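Local coordinates for alpha-L-rhamnosidase (Aspergillus terreus, PDB 6GSZ), which probably hydrolyses terminal non-reducing alpha-L-rhamnose residues in alpha-L-rhamnosides, and carries bound calcium ions, at residues S34-Q38 with S84-D88; N688-V692 with Q721-W727. All coordinates share one frame; numbering follows the deposited sequence.

Contact 1. Residues S34-Q38 with S84-D88; sequences SDWEQ and SFGSD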
loop_
_atom_site.group_PDB
_atom_site.type_symbol
_atom_site.label_atom_id
_atom_site.label_comp_id
_atom_site.label_asym_id
_atom_site.label_seq_id
_atom_site.Cartn_x
_atom_site.Cartn_y
_atom_site.Cartn_z
ATOM N N SER A 34 -1.782 -34.285 2.061
ATOM C CA SER A 34 -0.762 -34.593 1.079
ATOM C C SER A 34 -1.353 -34.706 -0.329
ATOM O O SER A 34 -2.344 -35.402 -0.538
ATOM C CB SER A 34 -0.052 -35.890 1.427
ATOM O OG SER A 34 0.817 -35.718 2.533
ATOM N N ASP A 35 -0.680 -34.065 -1.291
ATOM C CA ASP A 35 -0.952 -34.197 -2.735
ATOM C C ASP A 35 -2.431 -33.970 -3.050
ATOM O O ASP A 35 -3.022 -34.643 -3.895
ATOM C CB ASP A 35 -0.545 -35.583 -3.245
ATOM C CG ASP A 35 0.938 -35.781 -3.288
ATOM O OD1 ASP A 35 1.674 -34.832 -3.547
ATOM O OD2 ASP A 35 1.332 -36.928 -3.114
ATOM N N TRP A 36 -3.021 -32.951 -2.422
ATOM C CA TRP A 36 -4.442 -32.726 -2.566
ATOM C C TRP A 36 -4.717 -31.692 -3.661
ATOM O O TRP A 36 -4.096 -30.617 -3.674
ATOM C CB TRP A 36 -5.023 -32.260 -1.227
ATOM C CG TRP A 36 -6.519 -32.213 -1.203
ATOM C CD1 TRP A 36 -7.361 -33.195 -0.781
ATOM C CD2 TRP A 36 -7.358 -31.102 -1.594
ATOM N NE1 TRP A 36 -8.661 -32.797 -0.904
ATOM C CE2 TRP A 36 -8.690 -31.517 -1.397
ATOM C CE3 TRP A 36 -7.125 -29.812 -2.107
ATOM C CZ2 TRP A 36 -9.776 -30.695 -1.695
ATOM C CZ3 TRP A 36 -8.205 -28.999 -2.375
ATOM C CH2 TRP A 36 -9.507 -29.423 -2.153
ATOM N N GLU A 37 -5.689 -32.008 -4.514
ATOM C CA GLU A 37 -6.196 -31.099 -5.522
ATOM C C GLU A 37 -7.718 -31.164 -5.506
ATOM O O GLU A 37 -8.310 -32.199 -5.204
ATOM C CB GLU A 37 -5.648 -31.454 -6.909
ATOM C CG GLU A 37 -4.171 -31.147 -7.037
ATOM C CD GLU A 37 -3.501 -31.450 -8.367
ATOM O OE1 GLU A 37 -3.469 -32.640 -8.757
ATOM O OE2 GLU A 37 -2.996 -30.496 -9.000
ATOM N N GLN A 38 -8.352 -30.037 -5.823
ATOM C CA GLN A 38 -9.796 -29.975 -5.871
ATOM C C GLN A 38 -10.327 -30.528 -7.208
ATOM O O GLN A 38 -9.779 -30.220 -8.265
ATOM C CB GLN A 38 -10.182 -28.487 -5.745
ATOM C CG GLN A 38 -11.692 -28.233 -5.771
ATOM C CD GLN A 38 -11.984 -26.767 -5.671
ATOM O OE1 GLN A 38 -11.935 -26.197 -4.568
ATOM N NE2 GLN A 38 -12.323 -26.185 -6.825
ATOM N N SER A 84 -15.504 -27.825 -0.673
ATOM C CA SER A 84 -14.613 -28.253 -1.724
ATOM C C SER A 84 -14.407 -29.776 -1.621
ATOM O O SER A 84 -14.261 -30.316 -0.531
ATOM C CB SER A 84 -13.330 -27.473 -1.616
ATOM O OG SER A 84 -12.390 -27.938 -2.553
ATOM N N PHE A 85 -14.390 -30.433 -2.788
ATOM C CA PHE A 85 -14.255 -31.872 -2.934
ATOM C C PHE A 85 -12.908 -32.237 -3.574
ATOM O O PHE A 85 -12.554 -31.718 -4.629
ATOM C CB PHE A 85 -15.413 -32.374 -3.793
ATOM C CG PHE A 85 -16.778 -32.092 -3.228
ATOM C CD1 PHE A 85 -17.407 -30.877 -3.489
ATOM C CD2 PHE A 85 -17.418 -33.010 -2.401
ATOM C CE1 PHE A 85 -18.661 -30.605 -2.971
ATOM C CE2 PHE A 85 -18.660 -32.724 -1.870
ATOM C CZ PHE A 85 -19.281 -31.529 -2.163
ATOM N N GLY A 86 -12.215 -33.209 -2.961
ATOM C CA GLY A 86 -10.884 -33.623 -3.424
ATOM C C GLY A 86 -10.941 -34.564 -4.610
ATOM O O GLY A 86 -11.895 -35.310 -4.794
ATOM N N SER A 87 -9.897 -34.478 -5.436
ATOM C CA SER A 87 -9.816 -35.282 -6.654
ATOM C C SER A 87 -9.725 -36.767 -6.337
ATOM O O SER A 87 -10.051 -37.558 -7.209
ATOM C CB SER A 87 -8.693 -34.835 -7.547
ATOM O OG SER A 87 -7.465 -35.043 -6.918
ATOM N N ASP A 88 -9.238 -37.127 -5.146
ATOM C CA ASP A 88 -9.021 -38.563 -4.820
ATOM C C ASP A 88 -10.322 -39.176 -4.301
ATOM O O ASP A 88 -10.355 -40.342 -3.942
ATOM C CB ASP A 88 -7.884 -38.763 -3.805
ATOM C CG ASP A 88 -8.022 -37.954 -2.517
ATOM O OD1 ASP A 88 -9.164 -37.567 -2.164
ATOM O OD2 ASP A 88 -6.973 -37.697 -1.869
HETATM O O HOH W 1 -6.669 -34.884 -4.237
HETATM O O HOH W 2 -5.186 -34.608 -8.720
#

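Contact 2. Residues N688-V692 with Q721-W727; sequences NDYKV and QTEVPSW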
loop_
_atom_site.group_PDB
_atom_site.type_symbol
_atom_site.label_atom_id
_atom_site.label_comp_id
_atom_site.label_asym_id
_atom_site.label_seq_id
_atom_site.Cartn_x
_atom_site.Cartn_y
_atom_site.Cartn_z
ATOM N N ASN A 688 34.596 -2.305 -5.132
ATOM C CA ASN A 688 33.901 -1.308 -4.321
ATOM C C ASN A 688 33.677 -1.782 -2.885
ATOM O O ASN A 688 32.852 -1.209 -2.177
ATOM C CB ASN A 688 32.547 -0.991 -4.966
ATOM C CG ASN A 688 31.997 0.365 -4.571
ATOM O OD1 ASN A 688 32.753 1.331 -4.561
ATOM N ND2 ASN A 688 30.695 0.451 -4.292
ATOM N N ASP A 689 34.388 -2.813 -2.424
ATOM C CA ASP A 689 34.248 -3.382 -1.073
ATOM C C ASP A 689 32.793 -3.782 -0.799
ATOM O O ASP A 689 32.308 -3.697 0.328
ATOM C CB ASP A 689 34.801 -2.423 -0.017
ATOM C CG ASP A 689 36.308 -2.266 -0.026
ATOM O OD1 ASP A 689 37.007 -3.249 -0.359
ATOM O OD2 ASP A 689 36.758 -1.160 0.293
ATOM N N TYR A 690 32.113 -4.258 -1.853
ATOM C CA TYR A 690 30.749 -4.802 -1.792
ATOM C C TYR A 690 29.703 -3.753 -1.379
ATOM O O TYR A 690 28.572 -4.117 -1.058
ATOM C CB TYR A 690 30.655 -6.034 -0.886
ATOM C CG TYR A 690 31.459 -7.198 -1.424
ATOM C CD1 TYR A 690 30.940 -8.052 -2.387
ATOM C CD2 TYR A 690 32.768 -7.425 -1.004
ATOM C CE1 TYR A 690 31.669 -9.120 -2.893
ATOM C CE2 TYR A 690 33.509 -8.490 -1.510
ATOM C CZ TYR A 690 32.950 -9.345 -2.445
ATOM O OH TYR A 690 33.630 -10.430 -2.944
ATOM N N LYS A 691 30.052 -2.481 -1.453
ATOM C CA LYS A 691 29.100 -1.403 -1.178
ATOM C C LYS A 691 28.177 -1.239 -2.381
ATOM O O LYS A 691 28.565 -1.389 -3.551
ATOM C CB LYS A 691 29.831 -0.095 -0.897
ATOM C CG LYS A 691 30.677 -0.142 0.361
ATOM C CD LYS A 691 31.583 1.047 0.549
ATOM C CE LYS A 691 32.261 1.007 1.902
ATOM N NZ LYS A 691 33.724 0.821 1.773
ATOM N N VAL A 692 26.917 -0.945 -2.087
ATOM C CA VAL A 692 25.888 -0.797 -3.123
ATOM C C VAL A 692 26.226 0.417 -3.974
ATOM O O VAL A 692 26.658 1.462 -3.449
ATOM C CB VAL A 692 24.479 -0.630 -2.531
ATOM C CG1 VAL A 692 24.149 -1.707 -1.531
ATOM C CG2 VAL A 692 24.282 0.743 -1.918
ATOM N N GLN A 721 27.263 -6.070 4.268
ATOM C CA GLN A 721 28.080 -4.853 4.512
ATOM C C GLN A 721 27.345 -3.944 5.504
ATOM O O GLN A 721 26.141 -3.802 5.408
ATOM C CB GLN A 721 28.299 -4.042 3.239
ATOM C CG GLN A 721 29.223 -4.697 2.250
ATOM C CD GLN A 721 30.518 -5.119 2.895
ATOM O OE1 GLN A 721 31.237 -4.289 3.465
ATOM N NE2 GLN A 721 30.822 -6.412 2.789
ATOM N N THR A 722 28.094 -3.353 6.439
ATOM C CA THR A 722 27.506 -2.462 7.413
ATOM C C THR A 722 28.000 -1.027 7.281
ATOM O O THR A 722 27.484 -0.166 8.024
ATOM C CB THR A 722 27.732 -2.963 8.838
ATOM O OG1 THR A 722 29.141 -3.079 9.044
ATOM C CG2 THR A 722 27.043 -4.285 9.075
ATOM N N GLU A 723 28.967 -0.768 6.393
ATOM C CA GLU A 723 29.441 0.586 6.142
ATOM C C GLU A 723 28.626 1.231 5.026
ATOM O O GLU A 723 28.063 0.573 4.203
ATOM C CB GLU A 723 30.942 0.604 5.816
ATOM C CG GLU A 723 31.813 0.143 6.965
ATOM C CD GLU A 723 33.258 0.599 6.833
ATOM O OE1 GLU A 723 33.727 0.839 5.667
ATOM O OE2 GLU A 723 33.920 0.735 7.888
ATOM N N VAL A 724 28.535 2.562 5.050
ATOM C CA VAL A 724 27.776 3.294 4.054
ATOM C C VAL A 724 28.517 3.260 2.722
ATOM O O VAL A 724 29.757 3.359 2.701
ATOM C CB VAL A 724 27.526 4.727 4.552
ATOM C CG1 VAL A 724 28.790 5.567 4.593
ATOM C CG2 VAL A 724 26.478 5.452 3.723
ATOM N N PRO A 725 27.836 3.147 1.559
ATOM C CA PRO A 725 26.404 2.840 1.428
ATOM C C PRO A 725 26.100 1.333 1.413
ATOM O O PRO A 725 26.795 0.554 0.718
ATOM C CB PRO A 725 26.104 3.463 0.052
ATOM C CG PRO A 725 27.325 3.216 -0.761
ATOM C CD PRO A 725 28.456 3.373 0.239
ATOM N N SER A 726 25.048 0.927 2.119
ATOM C CA SER A 726 24.603 -0.452 2.210
ATOM C C SER A 726 23.259 -0.474 2.941
ATOM O O SER A 726 22.832 0.537 3.513
ATOM C CB SER A 726 25.601 -1.326 2.958
ATOM O OG SER A 726 25.678 -0.910 4.310
ATOM N N TRP A 727 22.577 -1.603 2.936
ATOM C CA TRP A 727 21.334 -1.740 3.709
ATOM C C TRP A 727 21.575 -1.774 5.225
ATOM O O TRP A 727 20.903 -1.081 5.986
ATOM C CB TRP A 727 20.569 -2.974 3.278
ATOM C CG TRP A 727 20.060 -2.904 1.881
ATOM C CD1 TRP A 727 18.876 -2.372 1.477
ATOM C CD2 TRP A 727 20.676 -3.436 0.696
ATOM N NE1 TRP A 727 18.742 -2.467 0.120
ATOM C CE2 TRP A 727 19.820 -3.146 -0.384
ATOM C CE3 TRP A 727 21.877 -4.098 0.443
ATOM C CZ2 TRP A 727 20.126 -3.496 -1.698
ATOM C CZ3 TRP A 727 22.185 -4.439 -0.855
ATOM C CH2 TRP A 727 21.316 -4.148 -1.906
#

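Contact 1. Residues S34-Q38 with S84-D88
In the N-terminal immunoglobulin-like domain, two antiparallel neighbours of a mixed sheet meet end to start: Q38, opening strand 38-46, and G86, closing strand 78-86, form a non-hydrogen-bonded pair with CA atoms 4.5 Å apart. Just beyond the pair, S87 N donates to E37 O at 2.8 Å, while the alpha carbons of G86 and Q38 add C-H...O contacts to E37 O and F85 O. The example illustrates how side chains can continue an antiparallel pairing where the strand begins or ends. Q38 runs out extended, with CG anti to the backbone N (chi1 -180°), and its OE1 receives the hydroxyl of S84, OG to OE1 2.7 Å. The donor sits 24° from the carbonyl plane. W27 NE1 gives OE1 a second bond, and NE2 donates to the carbonyls of S59 and of the calcium ligand D61, so the amide's flip is settled from both ends. S84 OG also lies in the plane of the W36 indole, 3.3 Å from its edge atom CH2. The same ring packs obliquely against G86, W36 NE1 to G86 CA 3.5 Å, where the absence of a side chain leaves room for it; NE1 itself donates to H91 O. Two waters bridge S87 OG to E37, one bonded to E37 N, the other donating to E37 OE1 with its oxygen 2.6 Å from OE1. Nearby, D35 O is a ligand of a calcium ion. The arrangement is that of two adjacent interior strands at one end of a sheet in an immunoglobulin-like domain, one beginning where its antiparallel neighbour ends.

Contact 2. Residues N688-V692 with Q721-W727
Q721 leaves its backbone with CG beside the N (chi1 -71°) and then kinks at chi2 (-51°), which lays its chain against Y690, Q721 CG to Y690 CB 3.7 Å. The kink also lets NE2 turn back to S717 O in the preceding helix. This is loop-to-loop packing in the six-hairpin glycosidase domain, an alpha-helical (alpha/alpha)6 barrel. Helix 671-687 ends in a Schellman motif with D689 as C-prime residue, and a type I' turn from N688 to K691 steers the chain toward the second loop. There V692 N donates to P725 O at 3.2 Å; the peptide before P725 is cis. V692 and K691 are each modelled in two conformers, so what follows holds for one of them. CG1 of V692 sits over the W727 indole in a CH-pi contact, 3.9 Å from the centroid of the six-membered ring, while CG2 brushes P725 CB at 3.8 Å. W727 NE1 donates to V764 O, and W742 meets the indole edge-to-face. The K691 ammonium lies between D689 and E723, but both salt bridges are long, NZ to E723 OE1 being 3.9 Å. Within the turn, N688 ND2 donates to K691 O at 2.9 Å, its hydrogen bond lying near the asparagine amide plane.

From the N terminus, the chain closes contact 1 first: the loop after strand 25-30 meets the end of strand 78-86, enclosing 45 residues that run out along strand 38-46, through strand 53-58, and back along strand 78-86. The chain then builds further beta sheets before reaching the helical domain, where contact 2 closes a shorter excursion of 28 residues through helices 699-708 and 712-719. Neither loop nests in or crosses the other; contact 1 and contact 2 stand in series, with their centres about 49 Å apart and their nearest atoms about 36 Å apart. As a worked pair they contrast two ways of closing a loop: strand pairing within one sheet, and side-chain packing between two loops that each follow a helix.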